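Local structure of esterase (7ATL) at residues F97-A102 with A159-E164. The protein hydrolyses carboxylic esters as a family VIII carboxylesterase with a beta-lactamase-like fold and also shows promiscuous acyltransferase activity. Sequence-based numbering, arbitrary orientation.
Sequences FTPALA and ADLLAE
Leu161 packs against Pro99 while its backbone N is bonded to the neighbouring residue, Ala100. The touching parts, residues 99-102 and 159-164, run at 81° to each other, and a single direct hydrogen bond joins them, from Leu161 N to Ala100 O at 2.9 Å. It is bent, with an angle of 146° at the hydrogen, and the donor lies tilted out of the carbonyl plane. The same oxygen also receives a CA-H...O contact from Asp160 CA at 3.2 Å. Ala100 O is therefore approached by two consecutive residues of the other loop.

The apolar side is the tight one. With chi1 at -63°, Leu161 turns its branched end to the proline ring, and its CG lies 3.9 Å from Pro99 CB. Both methyls of this leucine also meet the proline: CD2 faces CG of the ring, and CD1 comes near Pro99 CG and O. The side chain of Leu101 sets off away from the other loop, yet its CD2 comes within 3.4 Å of Ala163 C and also meets Leu161 CB at 4.1 Å.

The other side is looser and wet. One water accepts from Ala102 N and donates to Leu161 O, both at 2.8 Å. A second joins Ala100 N to Ala159 O, the latter bond weak. Asp160 OD2 lies 3.5 Å from Ala102 CA and accepts from a third water, which reaches Ala102 O only weakly.

This is loop-to-loop packing at the periphery of the fold, its centre about 24 Å from the centre of the chain. Segment 97-102 precedes helix 111-116; 159-164 follows helix 149-157, whose Leu156 and Ala157 touch Phe97. Ala159 lies against helix 132-136.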
loop_
_atom_site.group_PDB
_atom_site.type_symbol
_atom_site.label_atom_id
_atom_site.label_comp_id
_atom_site.label_asym_id
_atom_site.label_seq_id
_atom_site.Cartn_x
_atom_site.Cartn_y
_atom_site.Cartn_z
ATOM N N PHE A 97 13.966 16.080 -12.014
ATOM C CA PHE A 97 13.501 15.946 -10.611
ATOM C C PHE A 97 14.624 16.366 -9.659
ATOM O O PHE A 97 15.350 15.507 -9.086
ATOM C CB PHE A 97 13.006 14.530 -10.313
ATOM C CG PHE A 97 12.125 14.473 -9.091
ATOM C CD1 PHE A 97 10.772 14.762 -9.185
ATOM C CD2 PHE A 97 12.656 14.196 -7.849
ATOM C CE1 PHE A 97 9.964 14.775 -8.061
ATOM C CE2 PHE A 97 11.848 14.202 -6.729
ATOM C CZ PHE A 97 10.504 14.473 -6.842
ATOM N N THR A 98 14.728 17.675 -9.447
ATOM C CA THR A 98 15.790 18.294 -8.624
ATOM C C THR A 98 15.183 19.304 -7.660
ATOM O O THR A 98 15.616 20.450 -7.622
ATOM C CB THR A 98 16.869 18.899 -9.530
ATOM O OG1 THR A 98 16.249 19.756 -10.480
ATOM C CG2 THR A 98 17.641 17.846 -10.286
ATOM N N PRO A 99 14.200 18.897 -6.823
ATOM C CA PRO A 99 13.559 19.816 -5.880
ATOM C C PRO A 99 14.529 20.396 -4.844
ATOM O O PRO A 99 15.560 19.793 -4.562
ATOM C CB PRO A 99 12.510 18.952 -5.177
ATOM C CG PRO A 99 13.049 17.556 -5.338
ATOM C CD PRO A 99 13.639 17.543 -6.732
ATOM N N ALA A 100 14.132 21.540 -4.276
ATOM C CA ALA A 100 14.925 22.343 -3.326
ATOM C C ALA A 100 14.257 22.326 -1.960
ATOM O O ALA A 100 13.050 22.197 -1.915
ATOM C CB ALA A 100 15.013 23.746 -3.852
ATOM N N LEU A 101 15.018 22.524 -0.890
ATOM C CA LEU A 101 14.462 22.922 0.434
ATOM C C LEU A 101 14.045 24.401 0.356
ATOM O O LEU A 101 14.303 25.054 -0.680
ATOM C CB LEU A 101 15.515 22.661 1.515
ATOM C CG LEU A 101 16.021 21.215 1.596
ATOM C CD1 LEU A 101 17.496 21.156 1.954
ATOM C CD2 LEU A 101 15.200 20.407 2.592
ATOM N N ALA A 102 13.376 24.925 1.379
ATOM C CA ALA A 102 12.891 26.334 1.400
ATOM C C ALA A 102 14.049 27.319 1.151
ATOM O O ALA A 102 13.797 28.352 0.520
ATOM C CB ALA A 102 12.203 26.637 2.709
ATOM N N ALA A 159 7.863 21.824 -5.913
ATOM C CA ALA A 159 7.537 21.994 -4.486
ATOM C C ALA A 159 8.808 21.868 -3.635
ATOM O O ALA A 159 9.666 21.050 -3.913
ATOM C CB ALA A 159 6.479 20.991 -4.072
ATOM N N ASP A 160 8.876 22.628 -2.562
ATOM C CA ASP A 160 9.904 22.471 -1.516
ATOM C C ASP A 160 9.843 21.031 -0.991
ATOM O O ASP A 160 8.731 20.547 -0.686
ATOM C CB ASP A 160 9.686 23.505 -0.405
ATOM C CG ASP A 160 9.947 24.945 -0.829
ATOM O OD1 ASP A 160 10.396 25.161 -1.995
ATOM O OD2 ASP A 160 9.717 25.848 0.024
ATOM N N LEU A 161 11.007 20.392 -0.858
ATOM C CA LEU A 161 11.204 19.285 0.095
ATOM C C LEU A 161 10.990 19.838 1.503
ATOM O O LEU A 161 11.201 21.044 1.698
ATOM C CB LEU A 161 12.609 18.719 -0.061
ATOM C CG LEU A 161 12.918 18.089 -1.411
ATOM C CD1 LEU A 161 14.405 17.799 -1.534
ATOM C CD2 LEU A 161 12.097 16.822 -1.616
ATOM N N LEU A 162 10.619 18.982 2.452
ATOM C CA LEU A 162 10.354 19.391 3.846
ATOM C C LEU A 162 11.569 19.136 4.736
ATOM O O LEU A 162 11.558 19.624 5.855
ATOM C CB LEU A 162 9.105 18.656 4.332
ATOM C CG LEU A 162 7.832 19.297 3.790
ATOM C CD1 LEU A 162 7.463 18.736 2.434
ATOM C CD2 LEU A 162 6.694 19.161 4.766
ATOM N N ALA A 163 12.587 18.446 4.246
ATOM C CA ALA A 163 13.740 18.023 5.066
ATOM C C ALA A 163 14.824 17.398 4.185
ATOM O O ALA A 163 14.499 16.954 3.057
ATOM C CB ALA A 163 13.273 17.070 6.134
ATOM N N GLU A 164 16.067 17.404 4.675
ATOM C CA GLU A 164 17.207 16.725 4.011
ATOM C C GLU A 164 16.821 15.272 3.764
ATOM O O GLU A 164 16.407 14.567 4.698
ATOM C CB GLU A 164 18.473 16.761 4.867
ATOM C CG GLU A 164 19.533 17.721 4.378
ATOM C CD GLU A 164 20.596 17.858 5.445
ATOM O OE1 GLU A 164 21.187 16.805 5.758
ATOM O OE2 GLU A 164 20.780 18.981 6.015
HETATM O O HOH W 1 11.468 22.741 -5.378
HETATM O O HOH W 2 12.185 23.173 3.143
HETATM O O HOH W 3 10.680 28.697 -0.845
#